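PDB 1WDU: TRAS1 ORF2p from Bombyx mori, which supplies the N-terminal endonuclease domain of a telomere-specific non-LTR retrotransposon protein and probably nicks the target DNA to let the element insert. Local coordinates for residues 26-31 against 231-236; 51-56 against 121-126; 190-195 against 202-207. The protein carries 1 engineered substitution. All blocks are in the same frame, centred on the assembly; numbering follows the deposited sequence.

Interaction 1 of 3, residues 26-31 against 231-236. With PO4 (phosphate ion), chain C.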
loop_
_atom_site.group_PDB
_atom_site.type_symbol
_atom_site.label_atom_id
_atom_site.label_comp_id
_atom_site.label_asym_id
_atom_site.label_seq_id
_atom_site.Cartn_x
_atom_site.Cartn_y
_atom_site.Cartn_z
ATOM N N ASN A 26 8.078 0.044 1.039
ATOM C CA ASN A 26 8.638 -1.284 0.890
ATOM C C ASN A 26 9.961 -1.214 1.642
ATOM O O ASN A 26 10.920 -0.609 1.177
ATOM C CB ASN A 26 8.897 -1.613 -0.582
ATOM C CG ASN A 26 9.561 -2.972 -0.762
ATOM O OD1 ASN A 26 10.177 -3.497 0.169
ATOM N ND2 ASN A 26 9.449 -3.541 -1.957
ATOM N N LEU A 27 9.988 -1.835 2.811
ATOM C CA LEU A 27 11.145 -1.856 3.693
ATOM C C LEU A 27 12.280 -2.782 3.285
ATOM O O LEU A 27 13.400 -2.660 3.795
ATOM C CB LEU A 27 10.678 -2.226 5.096
ATOM C CG LEU A 27 10.043 -1.119 5.942
ATOM C CD1 LEU A 27 9.533 0.013 5.069
ATOM C CD2 LEU A 27 8.932 -1.727 6.794
ATOM N N GLN A 28 11.984 -3.713 2.383
ATOM C CA GLN A 28 12.969 -4.679 1.900
ATOM C C GLN A 28 13.614 -5.550 2.982
ATOM O O GLN A 28 14.759 -5.970 2.845
ATOM C CB GLN A 28 14.059 -3.966 1.094
ATOM C CG GLN A 28 13.592 -3.553 -0.295
ATOM C CD GLN A 28 14.731 -3.147 -1.215
ATOM O OE1 GLN A 28 14.559 -3.080 -2.435
ATOM N NE2 GLN A 28 15.895 -2.865 -0.638
ATOM N N ARG A 29 12.871 -5.823 4.050
ATOM C CA ARG A 29 13.363 -6.652 5.148
ATOM C C ARG A 29 14.518 -6.030 5.932
ATOM O O ARG A 29 15.208 -6.731 6.673
ATOM C CB ARG A 29 13.812 -8.023 4.626
ATOM C CG ARG A 29 12.773 -8.782 3.815
ATOM C CD ARG A 29 13.176 -10.241 3.677
ATOM N NE ARG A 29 12.380 -10.958 2.684
ATOM C CZ ARG A 29 12.455 -10.745 1.373
ATOM N NH1 ARG A 29 13.293 -9.832 0.893
ATOM N NH2 ARG A 29 11.696 -11.446 0.538
ATOM N N LYS A 30 14.735 -4.727 5.770
ATOM C CA LYS A 30 15.818 -4.046 6.479
ATOM C C LYS A 30 15.417 -3.617 7.892
ATOM O O LYS A 30 14.520 -2.786 8.067
ATOM C CB LYS A 30 16.282 -2.813 5.695
ATOM C CG LYS A 30 17.030 -3.106 4.406
ATOM C CD LYS A 30 17.520 -1.808 3.767
ATOM C CE LYS A 30 18.375 -2.063 2.525
ATOM N NZ LYS A 30 18.888 -0.797 1.905
ATOM N N LYS A 31 16.094 -4.180 8.893
ATOM C CA LYS A 31 15.830 -3.868 10.297
ATOM C C LYS A 31 15.850 -2.361 10.521
ATOM O O LYS A 31 15.055 -1.824 11.285
ATOM C CB LYS A 31 16.891 -4.518 11.190
ATOM C CG LYS A 31 17.126 -5.997 10.915
ATOM C CD LYS A 31 18.172 -6.590 11.861
ATOM C CE LYS A 31 18.529 -8.021 11.464
ATOM N NZ LYS A 31 19.388 -8.713 12.469
ATOM N N SER A 231 15.397 4.050 3.695
ATOM C CA SER A 231 16.695 3.820 3.072
ATOM C C SER A 231 16.817 2.337 2.729
ATOM O O SER A 231 17.529 1.588 3.404
ATOM C CB SER A 231 17.822 4.215 4.029
ATOM O OG SER A 231 17.884 3.324 5.131
ATOM N N SER A 232 16.109 1.918 1.685
ATOM C CA SER A 232 16.134 0.528 1.252
ATOM C C SER A 232 15.813 0.446 -0.236
ATOM O O SER A 232 14.945 -0.323 -0.655
ATOM C CB SER A 232 15.115 -0.300 2.052
ATOM O OG SER A 232 13.780 0.065 1.741
ATOM N N ASP A 233 16.514 1.253 -1.028
ATOM C CA ASP A 233 16.316 1.289 -2.476
ATOM C C ASP A 233 14.921 1.760 -2.868
ATOM O O ASP A 233 14.705 2.198 -3.997
ATOM C CB ASP A 233 16.575 -0.089 -3.091
ATOM C CG ASP A 233 18.044 -0.457 -3.106
ATOM O OD1 ASP A 233 18.371 -1.546 -3.626
ATOM O OD2 ASP A 233 18.868 0.339 -2.600
ATOM N N HIS A 234 13.978 1.657 -1.938
ATOM C CA HIS A 234 12.607 2.078 -2.183
ATOM C C HIS A 234 12.318 3.359 -1.419
ATOM O O HIS A 234 12.752 3.518 -0.281
ATOM C CB HIS A 234 11.624 0.988 -1.736
ATOM C CG HIS A 234 11.409 -0.091 -2.752
ATOM N ND1 HIS A 234 10.655 0.099 -3.890
ATOM C CD2 HIS A 234 11.850 -1.370 -2.803
ATOM C CE1 HIS A 234 10.640 -1.016 -4.598
ATOM N NE2 HIS A 234 11.358 -1.923 -3.960
ATOM N N ASN A 235 11.592 4.271 -2.056
ATOM C CA ASN A 235 11.231 5.526 -1.417
ATOM C C ASN A 235 9.818 5.452 -0.857
ATOM O O ASN A 235 8.890 4.984 -1.527
ATOM C CB ASN A 235 11.323 6.686 -2.407
ATOM C CG ASN A 235 12.745 6.976 -2.824
ATOM O OD1 ASN A 235 13.691 6.675 -2.091
ATOM N ND2 ASN A 235 12.909 7.575 -3.996
ATOM N N GLY A 236 9.659 5.908 0.380
ATOM C CA GLY A 236 8.349 5.894 0.996
ATOM C C GLY A 236 7.416 6.890 0.324
ATOM O O GLY A 236 7.858 7.802 -0.388
HETATM P P PO4 C . 11.752 -5.860 -4.278
HETATM O O1 PO4 C . 12.647 -7.015 -4.852
HETATM O O2 PO4 C . 12.405 -4.497 -4.352
HETATM O O3 PO4 C . 10.324 -5.945 -4.840
HETATM O O4 PO4 C . 11.606 -6.203 -2.783
HETATM O O HOH W 1 8.082 1.788 -1.165
#

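Interaction 2 of 3, residues 51-56 against 121-126. With PO4 (phosphate ion), chain C.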
loop_
_atom_site.group_PDB
_atom_site.type_symbol
_atom_site.label_atom_id
_atom_site.label_comp_id
_atom_site.label_asym_id
_atom_site.label_seq_id
_atom_site.Cartn_x
_atom_site.Cartn_y
_atom_site.Cartn_z
ATOM N N ILE A 51 2.657 -1.410 4.423
ATOM C CA ILE A 51 3.995 -1.964 4.284
ATOM C C ILE A 51 4.154 -3.182 3.388
ATOM O O ILE A 51 3.229 -3.974 3.218
ATOM C CB ILE A 51 4.531 -2.381 5.670
ATOM C CG1 ILE A 51 4.348 -1.245 6.672
ATOM C CG2 ILE A 51 6.000 -2.768 5.574
ATOM C CD1 ILE A 51 4.480 -1.707 8.119
ATOM N N GLN A 52 5.358 -3.322 2.835
ATOM C CA GLN A 52 5.724 -4.472 2.019
ATOM C C GLN A 52 7.111 -4.878 2.470
ATOM O O GLN A 52 7.942 -4.018 2.781
ATOM C CB GLN A 52 5.779 -4.139 0.523
ATOM C CG GLN A 52 4.471 -3.654 -0.063
ATOM C CD GLN A 52 4.238 -2.200 0.245
ATOM O OE1 GLN A 52 5.116 -1.370 0.015
ATOM N NE2 GLN A 52 3.056 -1.877 0.764
ATOM N N GLU A 53 7.353 -6.186 2.524
ATOM C CA GLU A 53 8.658 -6.707 2.908
ATOM C C GLU A 53 9.148 -6.237 4.277
ATOM O O GLU A 53 10.254 -5.705 4.398
ATOM C CB GLU A 53 9.694 -6.312 1.856
ATOM C CG GLU A 53 9.384 -6.795 0.459
ATOM C CD GLU A 53 9.961 -8.160 0.177
ATOM O OE1 GLU A 53 9.384 -9.171 0.639
ATOM O OE2 GLU A 53 11.008 -8.218 -0.502
ATOM N N PRO A 54 8.336 -6.415 5.326
ATOM C CA PRO A 54 8.791 -5.981 6.650
ATOM C C PRO A 54 9.834 -6.967 7.168
ATOM O O PRO A 54 9.900 -8.111 6.716
ATOM C CB PRO A 54 7.514 -6.014 7.475
ATOM C CG PRO A 54 6.807 -7.191 6.898
ATOM C CD PRO A 54 6.987 -7.001 5.402
ATOM N N TYR A 55 10.660 -6.528 8.105
ATOM C CA TYR A 55 11.668 -7.414 8.657
ATOM C C TYR A 55 11.030 -8.306 9.714
ATOM O O TYR A 55 10.303 -7.824 10.586
ATOM C CB TYR A 55 12.818 -6.599 9.258
ATOM C CG TYR A 55 13.671 -7.371 10.233
ATOM C CD1 TYR A 55 13.423 -7.306 11.605
ATOM C CD2 TYR A 55 14.708 -8.192 9.788
ATOM C CE1 TYR A 55 14.181 -8.038 12.509
ATOM C CE2 TYR A 55 15.473 -8.935 10.686
ATOM C CZ TYR A 55 15.204 -8.852 12.046
ATOM O OH TYR A 55 15.948 -9.585 12.942
ATOM N N VAL A 56 11.296 -9.608 9.628
ATOM C CA VAL A 56 10.741 -10.558 10.585
ATOM C C VAL A 56 9.237 -10.342 10.761
ATOM O O VAL A 56 8.422 -10.875 10.001
ATOM C CB VAL A 56 11.452 -10.433 11.963
ATOM C CG1 VAL A 56 10.638 -11.121 13.050
ATOM C CG2 VAL A 56 12.838 -11.054 11.882
ATOM N N SER A 121 -2.696 -3.763 1.610
ATOM C CA SER A 121 -1.276 -3.603 1.356
ATOM C C SER A 121 -0.906 -4.856 0.574
ATOM O O SER A 121 -1.242 -5.967 0.977
ATOM C CB SER A 121 -0.474 -3.529 2.663
ATOM O OG SER A 121 0.911 -3.342 2.396
ATOM N N TYR A 122 -0.215 -4.667 -0.545
ATOM C CA TYR A 122 0.153 -5.784 -1.400
ATOM C C TYR A 122 1.598 -5.733 -1.885
ATOM O O TYR A 122 2.244 -4.684 -1.881
ATOM C CB TYR A 122 -0.759 -5.814 -2.622
ATOM C CG TYR A 122 -0.542 -4.644 -3.566
ATOM C CD1 TYR A 122 -1.326 -3.489 -3.487
ATOM C CD2 TYR A 122 0.454 -4.695 -4.548
ATOM C CE1 TYR A 122 -1.132 -2.421 -4.365
ATOM C CE2 TYR A 122 0.663 -3.630 -5.426
ATOM C CZ TYR A 122 -0.133 -2.500 -5.332
ATOM O OH TYR A 122 0.085 -1.464 -6.215
ATOM N N TYR A 123 2.075 -6.891 -2.323
ATOM C CA TYR A 123 3.417 -7.049 -2.861
ATOM C C TYR A 123 3.410 -8.193 -3.893
ATOM O O TYR A 123 3.058 -9.330 -3.581
ATOM C CB TYR A 123 4.415 -7.347 -1.743
ATOM C CG TYR A 123 5.805 -7.631 -2.267
ATOM C CD1 TYR A 123 6.253 -8.941 -2.437
ATOM C CD2 TYR A 123 6.649 -6.592 -2.652
ATOM C CE1 TYR A 123 7.500 -9.208 -2.979
ATOM C CE2 TYR A 123 7.893 -6.845 -3.195
ATOM C CZ TYR A 123 8.315 -8.154 -3.357
ATOM O OH TYR A 123 9.549 -8.407 -3.899
ATOM N N PHE A 124 3.794 -7.868 -5.123
ATOM C CA PHE A 124 3.839 -8.836 -6.211
ATOM C C PHE A 124 5.309 -9.110 -6.568
ATOM O O PHE A 124 6.039 -8.185 -6.948
ATOM C CB PHE A 124 3.104 -8.269 -7.436
ATOM C CG PHE A 124 1.667 -7.852 -7.166
ATOM C CD1 PHE A 124 1.041 -6.924 -7.991
ATOM C CD2 PHE A 124 0.945 -8.391 -6.089
ATOM C CE1 PHE A 124 -0.273 -6.534 -7.761
ATOM C CE2 PHE A 124 -0.371 -8.009 -5.845
ATOM C CZ PHE A 124 -0.984 -7.072 -6.688
ATOM N N GLU A 125 5.742 -10.367 -6.444
ATOM C CA GLU A 125 7.123 -10.725 -6.776
ATOM C C GLU A 125 7.392 -10.270 -8.200
ATOM O O GLU A 125 6.507 -10.341 -9.053
ATOM C CB GLU A 125 7.340 -12.238 -6.727
ATOM C CG GLU A 125 6.390 -12.993 -5.832
ATOM C CD GLU A 125 6.727 -12.818 -4.388
ATOM O OE1 GLU A 125 7.860 -12.358 -4.101
ATOM O OE2 GLU A 125 5.864 -13.153 -3.546
ATOM N N PRO A 126 8.621 -9.812 -8.482
ATOM C CA PRO A 126 8.977 -9.351 -9.826
ATOM C C PRO A 126 9.197 -10.528 -10.778
ATOM O O PRO A 126 9.161 -10.359 -11.999
ATOM C CB PRO A 126 10.267 -8.579 -9.584
ATOM C CG PRO A 126 10.930 -9.432 -8.545
ATOM C CD PRO A 126 9.781 -9.712 -7.576
HETATM P P PO4 C . 11.752 -5.860 -4.278
HETATM O O1 PO4 C . 12.647 -7.015 -4.852
HETATM O O2 PO4 C . 12.405 -4.497 -4.352
HETATM O O3 PO4 C . 10.324 -5.945 -4.840
HETATM O O4 PO4 C . 11.606 -6.203 -2.783
#

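Interaction 3 of 3, residues 190-195 against 202-207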
loop_
_atom_site.group_PDB
_atom_site.type_symbol
_atom_site.label_atom_id
_atom_site.label_comp_id
_atom_site.label_asym_id
_atom_site.label_seq_id
_atom_site.Cartn_x
_atom_site.Cartn_y
_atom_site.Cartn_z
ATOM N N ASP A 190 6.986 12.084 -11.070
ATOM C CA ASP A 190 7.904 11.139 -11.689
ATOM C C ASP A 190 9.063 10.794 -10.762
ATOM O O ASP A 190 10.069 10.234 -11.196
ATOM C CB ASP A 190 8.451 11.715 -13.003
ATOM C CG ASP A 190 9.317 12.956 -12.789
ATOM O OD1 ASP A 190 9.807 13.520 -13.793
ATOM O OD2 ASP A 190 9.509 13.368 -11.622
ATOM N N VAL A 191 8.921 11.140 -9.485
ATOM C CA VAL A 191 9.955 10.850 -8.500
ATOM C C VAL A 191 10.074 9.336 -8.368
ATOM O O VAL A 191 9.087 8.652 -8.103
ATOM C CB VAL A 191 9.596 11.441 -7.123
ATOM C CG1 VAL A 191 10.716 11.160 -6.126
ATOM C CG2 VAL A 191 9.342 12.934 -7.249
ATOM N N PRO A 192 11.287 8.792 -8.554
ATOM C CA PRO A 192 11.475 7.342 -8.447
ATOM C C PRO A 192 11.087 6.785 -7.078
ATOM O O PRO A 192 11.486 7.318 -6.043
ATOM C CB PRO A 192 12.962 7.164 -8.751
ATOM C CG PRO A 192 13.563 8.443 -8.238
ATOM C CD PRO A 192 12.579 9.477 -8.737
ATOM N N THR A 193 10.290 5.723 -7.080
ATOM C CA THR A 193 9.870 5.093 -5.836
ATOM C C THR A 193 10.911 4.030 -5.526
ATOM O O THR A 193 10.891 3.401 -4.466
ATOM C CB THR A 193 8.476 4.440 -5.968
ATOM O OG1 THR A 193 8.530 3.367 -6.916
ATOM C CG2 THR A 193 7.448 5.469 -6.427
ATOM N N PHE A 194 11.823 3.838 -6.477
ATOM C CA PHE A 194 12.914 2.881 -6.337
ATOM C C PHE A 194 14.161 3.431 -7.017
ATOM O O PHE A 194 14.157 3.717 -8.218
ATOM C CB PHE A 194 12.553 1.524 -6.948
ATOM C CG PHE A 194 13.647 0.496 -6.816
ATOM C CD1 PHE A 194 14.732 0.495 -7.688
ATOM C CD2 PHE A 194 13.614 -0.448 -5.791
ATOM C CE1 PHE A 194 15.765 -0.428 -7.541
ATOM C CE2 PHE A 194 14.643 -1.377 -5.635
ATOM C CZ PHE A 194 15.720 -1.367 -6.511
ATOM N N ASP A 195 15.225 3.572 -6.231
ATOM C CA ASP A 195 16.493 4.097 -6.719
ATOM C C ASP A 195 17.660 3.230 -6.248
ATOM O O ASP A 195 17.709 2.814 -5.089
ATOM C CB ASP A 195 16.678 5.533 -6.226
ATOM C CG ASP A 195 18.040 6.097 -6.569
ATOM O OD1 ASP A 195 18.355 6.211 -7.772
ATOM O OD2 ASP A 195 18.797 6.424 -5.632
ATOM N N ARG A 202 23.683 3.959 -12.015
ATOM C CA ARG A 202 22.529 3.881 -11.128
ATOM C C ARG A 202 21.298 3.332 -11.855
ATOM O O ARG A 202 21.324 3.116 -13.071
ATOM C CB ARG A 202 22.227 5.258 -10.555
ATOM N N TYR A 203 20.222 3.106 -11.104
ATOM C CA TYR A 203 18.979 2.585 -11.669
ATOM C C TYR A 203 17.762 3.050 -10.878
ATOM O O TYR A 203 17.623 2.731 -9.699
ATOM C CB TYR A 203 19.009 1.057 -11.689
ATOM C CG TYR A 203 17.673 0.422 -12.004
ATOM C CD1 TYR A 203 17.050 0.629 -13.235
ATOM C CD2 TYR A 203 17.030 -0.390 -11.068
ATOM C CE1 TYR A 203 15.818 0.040 -13.528
ATOM C CE2 TYR A 203 15.799 -0.983 -11.349
ATOM C CZ TYR A 203 15.200 -0.765 -12.579
ATOM O OH TYR A 203 13.989 -1.357 -12.862
ATOM N N GLN A 204 16.879 3.797 -11.534
ATOM C CA GLN A 204 15.673 4.298 -10.887
ATOM C C GLN A 204 14.414 3.812 -11.604
ATOM O O GLN A 204 14.443 3.524 -12.803
ATOM C CB GLN A 204 15.690 5.827 -10.855
ATOM C CG GLN A 204 16.942 6.420 -10.222
ATOM C CD GLN A 204 16.845 7.924 -10.034
ATOM O OE1 GLN A 204 16.623 8.667 -10.991
ATOM N NE2 GLN A 204 17.012 8.379 -8.795
ATOM N N SER A 205 13.309 3.722 -10.864
ATOM C CA SER A 205 12.043 3.265 -11.431
ATOM C C SER A 205 10.861 3.570 -10.519
ATOM O O SER A 205 11.032 3.916 -9.350
ATOM C CB SER A 205 12.091 1.753 -11.679
ATOM O OG SER A 205 12.125 1.040 -10.454
ATOM N N ARG A 206 9.660 3.441 -11.066
ATOM C CA ARG A 206 8.437 3.666 -10.305
ATOM C C ARG A 206 7.593 2.411 -10.489
ATOM O O ARG A 206 6.900 2.264 -11.494
ATOM C CB ARG A 206 7.677 4.903 -10.820
ATOM C CG ARG A 206 8.206 6.241 -10.295
ATOM C CD ARG A 206 7.552 7.451 -10.985
ATOM N NE ARG A 206 6.143 7.658 -10.639
ATOM C CZ ARG A 206 5.709 8.411 -9.626
ATOM N NH1 ARG A 206 6.568 9.044 -8.833
ATOM N NH2 ARG A 206 4.405 8.551 -9.413
ATOM N N VAL A 207 7.673 1.504 -9.520
ATOM C CA VAL A 207 6.924 0.255 -9.586
ATOM C C VAL A 207 5.891 0.135 -8.464
ATOM O O VAL A 207 5.154 -0.854 -8.390
ATOM C CB VAL A 207 7.878 -0.971 -9.558
ATOM C CG1 VAL A 207 8.756 -0.967 -10.800
ATOM C CG2 VAL A 207 8.747 -0.947 -8.312
HETATM O O HOH W 2 6.304 11.539 -7.776
#

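Interaction 1 of 3, residues 26-31 against 231-236
The imidazole of H234 has N26 on one face, with CB 3.6 Å above the ring plane and displaced toward the rim, a CH-pi contact set by the backbone position. With CG anti to the backbone N (chi1 177°), the N26 amide is carried along the ring, stacked with the planes only 14° apart and ND2 over the face. At the edge, in plane, are CG of Q28 and the phosphate ion, whose O2 accepts from H234 NE2 at 2.8 Å. The Q28 amide stands almost upright to the ring, at 89°, its OE1 being 3.2 Å from H234 CD2. Further round, H234 meets the F194 ring edge-to-face. An asparagine suits this place because it offers a flat face and still has a polar end: N26 OD1 accepts from Q28 N at 2.9 Å, an Asx turn that leads into the type I' turn from L27 to K30. The consecutive S232, D233 and H234 form the Ser-Asp-His signature of DNase I-like nucleases, in which the histidine commonly takes part in phosphodiester cleavage; the phosphate, probably from the crystallisation liquor, may mark where a DNA phosphate sits. S232 brings OG up to the carbonyls of 26-31, where its one proton could go to N26 O (3.0 Å) or L27 O (3.4 Å); either bond would be weak. K30 stretches its extended chain over the serine, CD lying 3.3 Å from S232 CB, and NZ donates to S231 O at 3.1 Å. With an alanine in place of K30, S231 O would probably lose its lysine donor, the flank of S232 its cover and D233 a nearby positive charge. S231 itself directs its hydroxyl to E36 on helix 31-44, while N26 ND2 makes a weak bond to D154.

Interaction 2 of 3, residues 51-56 against 121-126
Where strand 48-52 of one sheet and strand 116-123 of the other reach their ends, the two sheets of the four-layered alpha/beta sandwich face each other, and the contact joins them beside the phosphate site. S121 provides the polar link: its OG donates to I51 O, approaching from above the carbonyl plane, and the modelled 2.5 Å is so short that the exact length is doubtful. Serine's short hydroxyl suits the place, reaching I51 O and also bonding weakly to A84 O. Next to it, the bent chain of Q52 lays CG 3.1 Å from Y122 O, and its NE2 makes a weak bond to L50 O. E53 carries the outer part. Folded at chi2 (-90°), it sets its CG over one face of the Y123 ring, 4.2 Å from the centroid, with the carboxylate stacked on it, the planes 10° apart. The phenol ends at the phosphate, where Y123 OH donates to O3 at 2.7 Å with that oxygen in the ring plane. E53 OE2 is salt-bridged to R29, yet also lies 3.1 Å from phosphate O4. Two such neighbouring oxygens would suit a shared metal ion, as a glutamate here provides in DNase I-like relatives, though no metal is modelled.

Interaction 3 of 3, residues 190-195 against 202-207
F194 and Y203 meet rim to rim, neither ring covering the other: CE1 of F194 is 3.7 Å from CD2 of Y203, and the planes are turned 60° apart. F194 on its strand and Y203 just before strand 204-205 bring these ring rims together. F194 and S205, an antiparallel hydrogen-bonded pair, share one face of the sheet, with S205 OG 3.6 Å from F194 CB. The other face carries D195 and Q204, a non-hydrogen-bonded pair whose side chains run alongside each other in the same direction, with carboxylate and amide 73° apart; Q204 NE2 donates to D195 OD1 at a modelled 2.7 Å, though the position of OD1 is less certain. P192 packs its CG on the same amide. These strands form a beta hairpin broken by a classic bulge, in which T193 N and F194 N both donate to S205 O, the first bond weak. In related LINE endonucleases a comparable projecting hairpin probably meets DNA. T193 turns its hydroxyl mainly to D208 and takes a weak bond from V207 N at 3.3 Å. R206, bent at chi3 (70°), passes its CG and CD close by V191 O, and NH1 donates to V191 O at 2.7 Å, while a guanidinium face lies against D190 and a water joins NH1 to V191 N. The guanidinium, with several N-H groups, also donates to W162 O through NE.

In the fold
Interaction 1 lies between the other two, its centre about 10 Å from that of interaction 2 and about 13 Å from that of interaction 3. It joins interaction 2 through the R29 to E53 salt bridge and a probable L27 N to Q52 O bond, and interaction 3 through N235, whose ND2 and N probably bond P192 O and T193 O. Interactions 2 and 3 do not touch, their nearest atoms being about 6 Å apart. Interactions 1 and 2 hold the phosphate, through H234 and Y123, and interaction 3 reaches its neighbourhood through F194, whose side chain is about 4 Å from the ion; the site is probably the nuclease active site.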